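Local coordinates for protein CDP-glucose 4,6-dehydratase (Salmonella enterica subsp. enterica serovar Typhi, PDB 1WVG) that catalyses the NAD-dependent dehydration of CDP-D-glucose to CDP-4-dehydro-6-deoxy-D-glucose, an early step towards the CDP-3,6-dideoxymannose used in O-antigen synthesis, at residues Arg11-Gly16 with Phe79-Val84; Lys125-Ile130 with His184-Ala189; Gly194-Gly199 with Gln233-Pro238; Gly200-Asp205 with Lys331-Trp336. All blocks are in the same frame, centred on the assembly; numbering follows the deposited sequence.

Contact 1 (Arg11-Gly16 with Phe79-Val84). With APR (adenosine-5-diphosphoribose), chain C.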
# COMPACT_ATOMS: atom_id res chain seq x y z
N ARG A 11 -41.88 -0.46 6.42
CA ARG A 11 -42.12 -0.57 4.96
C ARG A 11 -40.74 -0.82 4.34
O ARG A 11 -39.89 0.07 4.33
CB ARG A 11 -42.71 0.68 4.32
CG ARG A 11 -44.14 1.03 4.76
CD ARG A 11 -44.84 2.16 3.99
NE ARG A 11 -44.12 3.45 3.98
CZ ARG A 11 -43.65 4.14 5.04
NH1 ARG A 11 -43.79 3.72 6.30
NH2 ARG A 11 -42.99 5.28 4.81
N VAL A 12 -40.49 -2.04 3.89
CA VAL A 12 -39.18 -2.42 3.36
C VAL A 12 -39.27 -2.77 1.91
O VAL A 12 -40.03 -3.66 1.57
CB VAL A 12 -38.64 -3.65 4.10
CG1 VAL A 12 -37.20 -3.99 3.68
CG2 VAL A 12 -38.75 -3.52 5.61
N PHE A 13 -38.48 -2.08 1.11
CA PHE A 13 -38.42 -2.32 -0.31
C PHE A 13 -37.15 -3.13 -0.60
O PHE A 13 -36.03 -2.74 -0.23
CB PHE A 13 -38.43 -0.96 -1.03
CG PHE A 13 -38.59 -1.02 -2.51
CD1 PHE A 13 -39.83 -0.79 -3.10
CD2 PHE A 13 -37.50 -1.23 -3.36
CE1 PHE A 13 -39.97 -0.83 -4.49
CE2 PHE A 13 -37.62 -1.26 -4.75
CZ PHE A 13 -38.87 -1.05 -5.33
N VAL A 14 -37.33 -4.27 -1.27
CA VAL A 14 -36.24 -5.16 -1.59
C VAL A 14 -36.16 -5.45 -3.09
O VAL A 14 -37.08 -6.00 -3.71
CB VAL A 14 -36.41 -6.49 -0.82
CG1 VAL A 14 -35.30 -7.50 -1.16
CG2 VAL A 14 -36.51 -6.28 0.67
N THR A 15 -35.04 -5.07 -3.70
CA THR A 15 -34.88 -5.35 -5.10
C THR A 15 -34.32 -6.76 -5.17
O THR A 15 -33.65 -7.16 -4.23
CB THR A 15 -34.00 -4.33 -5.86
OG1 THR A 15 -32.61 -4.51 -5.59
CG2 THR A 15 -34.46 -2.88 -5.64
N GLY A 16 -34.60 -7.53 -6.24
CA GLY A 16 -34.10 -8.90 -6.33
C GLY A 16 -34.63 -9.84 -5.24
O GLY A 16 -33.93 -10.76 -4.75
N PHE A 79 -44.70 3.36 -2.71
CA PHE A 79 -44.65 2.57 -1.47
C PHE A 79 -44.09 3.36 -0.31
O PHE A 79 -44.39 3.12 0.88
CB PHE A 79 -43.81 1.29 -1.75
CG PHE A 79 -43.68 0.24 -0.65
CD1 PHE A 79 -44.80 -0.46 -0.19
CD2 PHE A 79 -42.43 -0.10 -0.12
CE1 PHE A 79 -44.70 -1.44 0.79
CE2 PHE A 79 -42.31 -1.07 0.87
CZ PHE A 79 -43.44 -1.75 1.32
N LYS A 80 -43.22 4.31 -0.67
CA LYS A 80 -42.59 5.12 0.34
C LYS A 80 -42.00 4.26 1.43
O LYS A 80 -42.40 4.36 2.57
CB LYS A 80 -43.51 6.13 0.99
CG LYS A 80 -44.65 6.61 0.10
CD LYS A 80 -45.93 6.91 0.89
CE LYS A 80 -47.09 5.96 0.60
NZ LYS A 80 -47.56 5.15 1.75
N PRO A 81 -41.03 3.42 1.11
CA PRO A 81 -40.41 2.60 2.15
C PRO A 81 -39.53 3.44 3.08
O PRO A 81 -39.17 4.59 2.81
CB PRO A 81 -39.43 1.70 1.38
CG PRO A 81 -39.01 2.52 0.15
CD PRO A 81 -40.20 3.45 -0.13
N GLU A 82 -39.13 2.86 4.19
CA GLU A 82 -38.24 3.57 5.08
C GLU A 82 -36.87 2.88 5.01
O GLU A 82 -35.84 3.42 5.41
CB GLU A 82 -38.73 3.46 6.53
CG GLU A 82 -40.24 3.75 6.65
CD GLU A 82 -41.04 2.76 7.47
OE1 GLU A 82 -41.24 1.61 7.16
OE2 GLU A 82 -41.52 3.29 8.56
N ILE A 83 -36.89 1.65 4.51
CA ILE A 83 -35.73 0.78 4.41
C ILE A 83 -35.64 0.12 3.05
O ILE A 83 -36.65 -0.16 2.43
CB ILE A 83 -35.79 -0.29 5.48
CG1 ILE A 83 -35.75 0.39 6.86
CG2 ILE A 83 -34.65 -1.28 5.29
CD1 ILE A 83 -35.72 -0.63 8.02
N VAL A 84 -34.41 -0.08 2.57
CA VAL A 84 -34.19 -0.62 1.25
C VAL A 84 -33.04 -1.55 1.21
O VAL A 84 -31.97 -1.18 1.68
CB VAL A 84 -33.82 0.49 0.27
CG1 VAL A 84 -33.30 -0.14 -1.01
CG2 VAL A 84 -35.01 1.35 -0.07
N1 APR C . -33.96 -6.35 -12.82
C2 APR C . -34.50 -6.76 -11.64
N3 APR C . -34.18 -7.79 -10.92
C4 APR C . -33.16 -8.48 -11.46
C5 APR C . -32.49 -8.20 -12.61
C6 APR C . -32.94 -7.07 -13.35
N6 APR C . -32.41 -6.58 -14.49
N7 APR C . -31.48 -9.13 -12.83
C8 APR C . -31.57 -9.97 -11.80
N9 APR C . -32.57 -9.61 -10.95
C1' APR C . -33.01 -10.27 -9.72
C2' APR C . -33.52 -11.65 -10.00
O2' APR C . -34.84 -11.58 -10.58
C3' APR C . -33.52 -12.20 -8.57
O3' APR C . -34.60 -11.78 -7.72
O4' APR C . -31.90 -10.49 -8.91
C4' APR C . -32.17 -11.62 -8.08
C5' APR C . -30.99 -12.52 -8.29
O5' APR C . -31.14 -13.65 -7.39
PA APR C . -30.27 -15.02 -7.57
O1A APR C . -29.88 -15.28 -9.01
O2A APR C . -30.93 -16.11 -6.70
O3A APR C . -28.92 -14.60 -6.86
PB APR C . -28.65 -14.48 -5.26
O1B APR C . -27.73 -15.63 -4.91
O2B APR C . -29.92 -14.27 -4.47
O5D APR C . -27.92 -13.06 -5.23
C5D APR C . -28.57 -11.99 -4.53
O4D APR C . -26.47 -11.10 -3.55
O1D APR C . -24.45 -12.24 -3.86
C1D APR C . -25.27 -11.10 -4.26
O2D APR C . -24.77 -10.63 -6.61
C2D APR C . -25.68 -11.29 -5.70
O3D APR C . -26.62 -9.10 -5.88
C3D APR C . -26.96 -10.48 -5.78
C4D APR C . -27.59 -10.84 -4.45
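F79 meets F13 through ring carbons, its CD2 lying 4.0 Å from F13 CD1, and the two side chains slant across each other. With CG anti to the backbone N (chi1 -176°), the F79 ring is swung against the strand, where its CE2 also packs on the backbone of V12. The carbonyl of F79 takes a weak hydrogen bond from R11 NE (3.1 Å to F79 O), approached from the edge of the guanidinium. The R11 side chain bends at chi3 (-56°), which carries its end round beside the turn. At K80 the chain leaves helical geometry with positive phi. P81 follows, its CG 3.7 Å from F13 CB, so F13 packs on P81 at CB and on F79 at its ring. E82 N then donates firmly to R11 O (2.9 Å). Its OE2 forms a salt bridge with R11 NH1 (3.2 Å), though the carboxylate is modelled too close to R11 N for its exact placement to be sure. I83 sends a weak bond to R11 O, but its own carbonyl receives a nearly straight one, F13 N to I83 O at 3.0 Å, while its CG2 lies alongside V12 CG1. V84 continues the ladder with a CA-H...O contact to F13 O, its side chain on the same face as F13, whose ring packs on helix 69-79. This parallel pairing is the nucleotide-binding start of a Rossmann fold: strand 11-15 runs straight into G16, first glycine of the GxxGxxG loop, which touches the adenosine ribose at 3.1 Å (G16 C to APR O3').

Contact 2 (Lys125-Ile130 with His184-Ala189); sequences KAVVNI and HGVGLA
V127 N donates to G187 O at 2.7 Å, one of four backbone bonds that join the segments. The other rungs are G187 N to K125 O (2.9 Å), A189 N to V127 O (2.8 Å) and N129 N to A189 O (2.7 Å). Weaker CA-H...O contacts fill the spaces between, the shortest from L188 CA to V127 O (3.2 Å). This is the hydrogen-bonding pattern of parallel strands, here within the Rossmann sheet: strands 126-130 and 187-189 lie 4.6 Å apart, only 11° from parallel, and are joined by a beta-alpha-beta crossover that includes helix 156-175. Apolar packing gathers on the face that carries V127 and L188. The leucine's chi2 of 58° turns CD1 back over the neighbouring strand, to 3.5 Å from V127 CG1, while V127 CG2 reaches V186 CG1 at 4.1 Å. L115 of helix 100-121 touches both V127 and L188. On the reverse face G187 offers no side chain, and L249 of helix 236-251 packs on A126 and A189. Polar side-chain ends are held by other partners: K125 NZ by the carbonyl of N123, and N129 ND2 by S190 OG. The L188 carbonyl, turned from strand 126-130, accepts from S257 OG and R172 NE.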
# COMPACT_ATOMS: atom_id res chain seq x y z
N LYS A 125 -34.70 5.98 5.22
CA LYS A 125 -33.70 6.11 6.25
C LYS A 125 -32.45 5.26 6.10
O LYS A 125 -31.37 5.70 6.47
CB LYS A 125 -34.33 5.83 7.61
CG LYS A 125 -34.95 7.06 8.24
CD LYS A 125 -36.03 7.69 7.37
CE LYS A 125 -37.38 7.61 8.01
NZ LYS A 125 -38.52 7.34 7.08
N ALA A 126 -32.61 4.01 5.65
CA ALA A 126 -31.48 3.12 5.58
C ALA A 126 -31.46 2.44 4.26
O ALA A 126 -32.49 2.01 3.78
CB ALA A 126 -31.60 2.08 6.68
N VAL A 127 -30.28 2.39 3.66
CA VAL A 127 -30.07 1.74 2.40
C VAL A 127 -28.92 0.77 2.56
O VAL A 127 -27.82 1.13 2.97
CB VAL A 127 -29.82 2.70 1.24
CG1 VAL A 127 -29.72 1.90 -0.06
CG2 VAL A 127 -30.93 3.73 1.13
N VAL A 128 -29.22 -0.49 2.28
CA VAL A 128 -28.26 -1.58 2.36
C VAL A 128 -27.97 -2.10 0.96
O VAL A 128 -28.76 -2.84 0.38
CB VAL A 128 -28.69 -2.71 3.28
CG1 VAL A 128 -27.59 -3.76 3.31
CG2 VAL A 128 -28.93 -2.17 4.69
N ASN A 129 -26.83 -1.68 0.40
CA ASN A 129 -26.41 -2.08 -0.93
C ASN A 129 -25.59 -3.38 -0.92
O ASN A 129 -24.46 -3.44 -0.47
CB ASN A 129 -25.71 -0.90 -1.67
CG ASN A 129 -25.04 -1.27 -2.99
OD1 ASN A 129 -25.65 -1.99 -3.78
ND2 ASN A 129 -23.80 -0.82 -3.26
N ILE A 130 -26.17 -4.46 -1.41
CA ILE A 130 -25.49 -5.72 -1.46
C ILE A 130 -24.55 -5.81 -2.65
O ILE A 130 -24.96 -5.77 -3.81
CB ILE A 130 -26.47 -6.88 -1.59
CG1 ILE A 130 -27.09 -7.17 -0.22
CG2 ILE A 130 -25.67 -8.10 -2.08
CD1 ILE A 130 -27.94 -6.04 0.28
N HIS A 184 -30.20 15.16 4.71
CA HIS A 184 -30.78 14.10 3.87
C HIS A 184 -31.43 12.95 4.64
O HIS A 184 -32.38 12.33 4.19
CB HIS A 184 -29.82 13.65 2.75
CG HIS A 184 -28.55 13.15 3.34
ND1 HIS A 184 -27.39 13.87 3.22
CD2 HIS A 184 -28.31 12.02 4.08
CE1 HIS A 184 -26.46 13.18 3.86
NE2 HIS A 184 -26.98 12.07 4.39
N GLY A 185 -30.91 12.69 5.83
CA GLY A 185 -31.42 11.65 6.68
C GLY A 185 -31.13 10.24 6.17
O GLY A 185 -31.71 9.28 6.71
N VAL A 186 -30.23 10.12 5.17
CA VAL A 186 -29.90 8.80 4.60
C VAL A 186 -28.68 8.01 5.11
O VAL A 186 -27.57 8.48 5.09
CB VAL A 186 -29.89 8.75 3.08
CG1 VAL A 186 -29.62 7.30 2.68
CG2 VAL A 186 -31.24 9.14 2.52
N GLY A 187 -28.87 6.76 5.52
CA GLY A 187 -27.77 5.91 5.93
C GLY A 187 -27.54 4.92 4.77
O GLY A 187 -28.48 4.28 4.29
N LEU A 188 -26.31 4.79 4.27
CA LEU A 188 -26.12 3.86 3.17
C LEU A 188 -24.92 3.01 3.42
O LEU A 188 -23.82 3.54 3.60
CB LEU A 188 -25.85 4.67 1.92
CG LEU A 188 -25.35 3.90 0.70
CD1 LEU A 188 -26.30 2.79 0.25
CD2 LEU A 188 -25.24 4.91 -0.45
N ALA A 189 -25.11 1.71 3.45
CA ALA A 189 -24.00 0.80 3.65
C ALA A 189 -23.90 -0.14 2.48
O ALA A 189 -24.92 -0.46 1.91
CB ALA A 189 -24.25 -0.07 4.89

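Contact 3 (Gly194-Gly199 with Gln233-Pro238). With CXY (cytidine-5'-diphospho-beta-D-xylose), chain D.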
# COMPACT_ATOMS: atom_id res chain seq x y z
N GLY A 194 -19.84 -13.42 1.87
CA GLY A 194 -19.01 -14.51 1.40
C GLY A 194 -19.78 -15.30 0.31
O GLY A 194 -20.53 -14.72 -0.49
N ASN A 195 -19.56 -16.62 0.27
CA ASN A 195 -20.23 -17.51 -0.65
C ASN A 195 -21.35 -18.15 0.13
O ASN A 195 -21.05 -18.97 0.99
CB ASN A 195 -19.30 -18.60 -1.18
CG ASN A 195 -18.56 -18.11 -2.40
OD1 ASN A 195 -17.97 -17.02 -2.37
ND2 ASN A 195 -18.54 -18.89 -3.48
N VAL A 196 -22.61 -17.73 -0.12
CA VAL A 196 -23.77 -18.24 0.59
C VAL A 196 -24.20 -19.57 0.02
O VAL A 196 -24.33 -19.73 -1.18
CB VAL A 196 -25.03 -17.35 0.54
CG1 VAL A 196 -24.86 -16.16 1.45
CG2 VAL A 196 -25.33 -16.88 -0.88
N ILE A 197 -24.43 -20.49 0.93
CA ILE A 197 -24.90 -21.81 0.61
C ILE A 197 -26.04 -22.07 1.55
O ILE A 197 -25.99 -21.65 2.71
CB ILE A 197 -23.78 -22.84 0.77
CG1 ILE A 197 -23.10 -22.68 2.12
CG2 ILE A 197 -22.76 -22.59 -0.32
CD1 ILE A 197 -22.36 -23.94 2.60
N GLY A 198 -27.10 -22.71 1.08
CA GLY A 198 -28.22 -23.00 1.99
C GLY A 198 -29.28 -23.82 1.25
O GLY A 198 -29.17 -24.02 0.02
N GLY A 199 -30.29 -24.30 1.96
CA GLY A 199 -31.31 -25.03 1.22
C GLY A 199 -32.05 -24.02 0.32
O GLY A 199 -32.20 -22.85 0.70
N GLN A 233 -20.57 -19.89 3.67
CA GLN A 233 -21.40 -19.62 4.81
C GLN A 233 -22.89 -19.79 4.57
O GLN A 233 -23.44 -19.42 3.54
CB GLN A 233 -21.15 -18.18 5.31
CG GLN A 233 -21.69 -17.16 4.31
CD GLN A 233 -21.39 -15.69 4.63
OE1 GLN A 233 -21.44 -14.84 3.74
NE2 GLN A 233 -21.14 -15.39 5.91
N HIS A 234 -23.57 -20.28 5.58
CA HIS A 234 -25.00 -20.41 5.51
C HIS A 234 -25.59 -19.07 5.08
O HIS A 234 -25.25 -18.01 5.61
CB HIS A 234 -25.63 -20.79 6.88
CG HIS A 234 -27.04 -21.30 6.71
ND1 HIS A 234 -28.09 -20.44 6.47
CD2 HIS A 234 -27.53 -22.57 6.67
CE1 HIS A 234 -29.18 -21.17 6.32
NE2 HIS A 234 -28.88 -22.46 6.43
N VAL A 235 -26.51 -19.15 4.15
CA VAL A 235 -27.17 -17.98 3.61
C VAL A 235 -27.70 -17.05 4.70
O VAL A 235 -27.75 -15.85 4.52
CB VAL A 235 -28.27 -18.42 2.60
CG1 VAL A 235 -29.35 -19.29 3.25
CG2 VAL A 235 -28.89 -17.24 1.86
N LEU A 236 -28.13 -17.60 5.83
CA LEU A 236 -28.69 -16.76 6.91
C LEU A 236 -27.67 -15.88 7.62
O LEU A 236 -28.00 -14.86 8.24
CB LEU A 236 -29.50 -17.55 7.96
CG LEU A 236 -30.74 -18.24 7.39
CD1 LEU A 236 -31.42 -19.08 8.46
CD2 LEU A 236 -31.70 -17.15 6.93
N GLU A 237 -26.40 -16.27 7.52
CA GLU A 237 -25.33 -15.50 8.15
C GLU A 237 -25.17 -14.05 7.70
O GLU A 237 -25.25 -13.13 8.53
CB GLU A 237 -24.02 -16.28 8.10
CG GLU A 237 -24.25 -17.70 8.65
CD GLU A 237 -23.75 -17.86 10.05
OE1 GLU A 237 -23.98 -17.06 10.94
OE2 GLU A 237 -23.00 -18.92 10.21
N PRO A 238 -24.93 -13.82 6.41
CA PRO A 238 -24.76 -12.46 5.94
C PRO A 238 -26.08 -11.74 6.06
O PRO A 238 -26.09 -10.57 6.41
CB PRO A 238 -24.36 -12.56 4.47
CG PRO A 238 -24.70 -13.98 4.00
CD PRO A 238 -24.93 -14.78 5.27
O1B CXY D . -17.58 -18.10 -6.03
PB CXY D . -18.69 -18.12 -7.06
O2B CXY D . -18.21 -18.10 -8.49
O1' CXY D . -19.70 -16.85 -6.80
O3A CXY D . -19.37 -19.43 -6.60
PA CXY D . -19.48 -20.91 -7.30
O1A CXY D . -20.34 -21.70 -6.37
O2A CXY D . -20.00 -20.82 -8.68
O5D CXY D . -17.95 -21.36 -7.32
C5D CXY D . -17.35 -21.78 -6.09
C4D CXY D . -16.07 -22.51 -6.40
O4D CXY D . -16.40 -23.89 -6.66
C3D CXY D . -15.24 -22.00 -7.58
O3D CXY D . -13.78 -22.12 -7.43
C2D CXY D . -15.79 -22.95 -8.66
O2D CXY D . -14.84 -23.03 -9.73
C1D CXY D . -15.84 -24.25 -7.89
N1 CXY D . -16.70 -25.27 -8.50
C6 CXY D . -18.05 -25.03 -8.67
C5 CXY D . -18.87 -25.91 -9.19
C4 CXY D . -18.40 -27.18 -9.64
N3 CXY D . -17.02 -27.37 -9.42
C2 CXY D . -16.13 -26.47 -8.88
N4 CXY D . -19.08 -28.05 -10.16
O2 CXY D . -14.92 -26.70 -8.74
C1' CXY D . -20.71 -17.12 -5.84
C2' CXY D . -21.96 -16.44 -6.35
C3' CXY D . -21.65 -14.96 -6.42
C4' CXY D . -21.26 -14.43 -5.04
C5' CXY D . -20.08 -15.23 -4.50
O2' CXY D . -22.32 -16.90 -7.67
O3' CXY D . -22.83 -14.25 -6.83
O4' CXY D . -20.94 -13.04 -5.13
O5' CXY D . -20.37 -16.63 -4.51
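I197 O is approached by two neighbouring residues at once: V235 N donates to it at 2.9 Å, and H234 CA makes a CA-H...O contact at 3.2 Å. The same oxygen lies over the rim of one face of the H234 imidazole. Within its own segment, H234 ND1 accepts from L236 N (2.9 Å, 171°) in the ring plane, a capping bond where the chain turns into helix 236-251; NE2 is bonded to E349. Upstream, N195 O receives Q233 N, and Q233 O receives I197 N, giving a short parallel ladder. The Q233 side chain, its CG between backbone N and carbonyl carbon (chi1 69°) and otherwise extended, lies back along the partner strand, so that OE1 takes G194 N at 2.8 Å. V196 CG1 presses on P238 CG at 3.4 Å, a tight carbon contact. N195 points the opposite way, and its ND2 donates to phosphate oxygen O1B of CDP-xylose (2.8 Å, 164°), a substrate analogue. The strand end lies between helix 20-31, on the V196 side, where F20 touches V196 and V235, and helix 322-337, whose T325 meets I197 and H234.

Contact 4 (Gly200-Asp205 with Lys331-Trp336); sequences GDWAKD and KWHKAW. With CXY (cytidine-5'-diphospho-beta-D-xylose), chain D.
W202 turns the edge of its six-membered ring, led by CZ2, towards the face of the W336 six-membered ring in an edge-to-face pair, centroids 5.2 Å apart and planes at 62°. Its CH2 meets a second indole differently: W332 CH2 lies 4.0 Å from W202 CH2, with W202 at the edge of W332 and the two side chains crossing at about a right angle. Both W332 and W336 have CG anti to the backbone N (chi1 -166° and 173°), and being one helical turn apart they project together from helix 322-337. G200 lies over one face of W332, towards its rim, its N 3.4 Å from W332 CZ3 and its CA making an off-centre CH-pi contact. The loop that follows strand 187-197 is thereby laid on this helix, and an Asx turn shapes it next, A203 N bonding to D201 OD2 (3.0 Å). A water bridges the two segments, accepting from G200 N at 3.2 Å and hydrogen-bonding H333 ND1. W332 NE1 is held by S346 OG. D201 OD1 pairs with R206, which binds the ADP-ribose, making D201 a second-shell residue. Further along, D205 O comes near a phosphate of CDP-xylose.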
# COMPACT_ATOMS: atom_id res chain seq x y z
N GLY A 200 -32.48 -24.43 -0.87
CA GLY A 200 -33.24 -23.49 -1.71
C GLY A 200 -32.53 -22.72 -2.83
O GLY A 200 -33.14 -21.77 -3.34
N ASP A 201 -31.30 -23.11 -3.21
CA ASP A 201 -30.56 -22.42 -4.28
C ASP A 201 -30.39 -23.27 -5.51
O ASP A 201 -29.73 -24.33 -5.47
CB ASP A 201 -29.17 -21.90 -3.87
CG ASP A 201 -28.49 -21.00 -4.89
OD1 ASP A 201 -27.28 -20.79 -4.86
OD2 ASP A 201 -29.29 -20.45 -5.79
N TRP A 202 -30.96 -22.75 -6.61
CA TRP A 202 -30.89 -23.48 -7.86
C TRP A 202 -29.99 -22.86 -8.87
O TRP A 202 -29.90 -23.40 -9.97
CB TRP A 202 -32.27 -23.91 -8.47
CG TRP A 202 -32.84 -25.07 -7.71
CD1 TRP A 202 -32.62 -26.40 -7.96
CD2 TRP A 202 -33.66 -25.02 -6.52
NE1 TRP A 202 -33.27 -27.18 -7.02
CE2 TRP A 202 -33.92 -26.37 -6.13
CE3 TRP A 202 -34.23 -23.98 -5.78
CZ2 TRP A 202 -34.71 -26.67 -5.02
CZ3 TRP A 202 -35.03 -24.29 -4.70
CH2 TRP A 202 -35.26 -25.62 -4.30
N ALA A 203 -29.34 -21.73 -8.50
CA ALA A 203 -28.43 -21.01 -9.40
C ALA A 203 -27.57 -21.97 -10.23
O ALA A 203 -27.19 -23.03 -9.73
CB ALA A 203 -27.48 -20.07 -8.64
N LYS A 204 -27.27 -21.57 -11.48
CA LYS A 204 -26.46 -22.40 -12.37
C LYS A 204 -24.96 -22.30 -12.06
O LYS A 204 -24.48 -21.21 -11.73
CB LYS A 204 -26.77 -22.27 -13.88
CG LYS A 204 -28.22 -22.54 -14.28
CD LYS A 204 -28.64 -24.01 -14.22
CE LYS A 204 -30.13 -24.22 -13.98
NZ LYS A 204 -30.87 -22.99 -13.62
N ASP A 205 -24.26 -23.44 -12.17
CA ASP A 205 -22.84 -23.59 -11.93
C ASP A 205 -22.36 -23.42 -10.50
O ASP A 205 -21.15 -23.56 -10.22
CB ASP A 205 -22.03 -22.72 -12.90
CG ASP A 205 -22.03 -23.30 -14.28
OD1 ASP A 205 -22.07 -24.50 -14.52
OD2 ASP A 205 -21.99 -22.36 -15.20
N LYS A 331 -30.30 -31.82 5.03
CA LYS A 331 -31.56 -32.06 5.62
C LYS A 331 -32.61 -31.35 4.84
O LYS A 331 -33.62 -31.94 4.51
CB LYS A 331 -31.56 -31.57 7.05
CG LYS A 331 -31.09 -32.68 7.96
CD LYS A 331 -30.93 -32.32 9.42
CE LYS A 331 -29.96 -33.27 10.11
NZ LYS A 331 -29.59 -32.84 11.48
N TRP A 332 -32.35 -30.08 4.56
CA TRP A 332 -33.33 -29.27 3.83
C TRP A 332 -33.67 -29.84 2.48
O TRP A 332 -34.83 -30.00 2.10
CB TRP A 332 -32.95 -27.76 3.73
CG TRP A 332 -34.03 -26.78 3.29
CD1 TRP A 332 -34.72 -25.87 4.08
CD2 TRP A 332 -34.51 -26.58 1.95
NE1 TRP A 332 -35.60 -25.10 3.32
CE2 TRP A 332 -35.48 -25.53 2.01
CE3 TRP A 332 -34.24 -27.21 0.74
CZ2 TRP A 332 -36.16 -25.14 0.87
CZ3 TRP A 332 -34.90 -26.77 -0.39
CH2 TRP A 332 -35.85 -25.76 -0.32
N HIS A 333 -32.64 -30.15 1.73
CA HIS A 333 -32.84 -30.67 0.41
C HIS A 333 -33.69 -31.94 0.38
O HIS A 333 -34.62 -32.08 -0.42
CB HIS A 333 -31.51 -30.86 -0.32
CG HIS A 333 -31.70 -30.85 -1.78
ND1 HIS A 333 -32.00 -29.67 -2.45
CD2 HIS A 333 -31.60 -31.87 -2.68
CE1 HIS A 333 -32.09 -30.00 -3.75
NE2 HIS A 333 -31.85 -31.32 -3.91
N LYS A 334 -33.37 -32.86 1.27
CA LYS A 334 -34.08 -34.12 1.37
C LYS A 334 -35.54 -33.91 1.76
O LYS A 334 -36.43 -34.49 1.14
CB LYS A 334 -33.34 -35.09 2.29
CG LYS A 334 -32.03 -35.53 1.66
CD LYS A 334 -31.31 -36.62 2.46
CE LYS A 334 -30.19 -37.31 1.67
NZ LYS A 334 -29.64 -38.49 2.34
N ALA A 335 -35.80 -33.09 2.78
CA ALA A 335 -37.17 -32.84 3.19
C ALA A 335 -38.03 -32.41 2.01
O ALA A 335 -39.16 -32.83 1.82
CB ALA A 335 -37.20 -31.79 4.29
N TRP A 336 -37.43 -31.54 1.22
CA TRP A 336 -38.05 -31.00 0.07
C TRP A 336 -38.41 -32.13 -0.84
O TRP A 336 -39.52 -32.25 -1.37
CB TRP A 336 -37.02 -30.13 -0.67
CG TRP A 336 -37.56 -29.68 -1.99
CD1 TRP A 336 -38.71 -28.98 -2.14
CD2 TRP A 336 -37.03 -29.92 -3.30
NE1 TRP A 336 -38.93 -28.74 -3.47
CE2 TRP A 336 -37.92 -29.30 -4.21
CE3 TRP A 336 -35.89 -30.56 -3.79
CZ2 TRP A 336 -37.72 -29.34 -5.59
CZ3 TRP A 336 -35.68 -30.59 -5.16
CH2 TRP A 336 -36.58 -29.98 -6.04
O1B CXY D . -17.58 -18.10 -6.03
PB CXY D . -18.69 -18.12 -7.06
O2B CXY D . -18.21 -18.10 -8.49
O1' CXY D . -19.70 -16.85 -6.80
O3A CXY D . -19.37 -19.43 -6.60
PA CXY D . -19.48 -20.91 -7.30
O1A CXY D . -20.34 -21.70 -6.37
O2A CXY D . -20.00 -20.82 -8.68
O5D CXY D . -17.95 -21.36 -7.32
C5D CXY D . -17.35 -21.78 -6.09
C4D CXY D . -16.07 -22.51 -6.40
O4D CXY D . -16.40 -23.89 -6.66
C3D CXY D . -15.24 -22.00 -7.58
O3D CXY D . -13.78 -22.12 -7.43
C2D CXY D . -15.79 -22.95 -8.66
O2D CXY D . -14.84 -23.03 -9.73
C1D CXY D . -15.84 -24.25 -7.89
N1 CXY D . -16.70 -25.27 -8.50
C6 CXY D . -18.05 -25.03 -8.67
C5 CXY D . -18.87 -25.91 -9.19
C4 CXY D . -18.40 -27.18 -9.64
N3 CXY D . -17.02 -27.37 -9.42
C2 CXY D . -16.13 -26.47 -8.88
N4 CXY D . -19.08 -28.05 -10.16
O2 CXY D . -14.92 -26.70 -8.74
C1' CXY D . -20.71 -17.12 -5.84
C2' CXY D . -21.96 -16.44 -6.35
C3' CXY D . -21.65 -14.96 -6.42
C4' CXY D . -21.26 -14.43 -5.04
C5' CXY D . -20.08 -15.23 -4.50
O2' CXY D . -22.32 -16.90 -7.67
O3' CXY D . -22.83 -14.25 -6.83
O4' CXY D . -20.94 -13.04 -5.13
O5' CXY D . -20.37 -16.63 -4.51
O HOH W 1 -31.71 -27.13 -2.32

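Overall arrangement
All four contacts are largely buried, contact 3 wholly so, while contact 1 has a partly exposed polar edge at R11 and E82 and contact 4 partly exposed indoles at W202 and W336. Contacts 1 and 2 are neighbours in one parallel sheet, where V84 O to V128 N and E82 O to K125 N are probable hydrogen bonds. Contact 3 takes up strand 187-197 again, its centre about 23 Å from that of contact 2. Contact 4 leaves the sheet, depending on aromatic packing and a water bridge without direct hydrogen bonds, and touches contact 3 through G199 and W332. Contacts 1 and 2 touch the ADP-ribose, through G16 and I130; contacts 3 and 4 reach CDP-xylose.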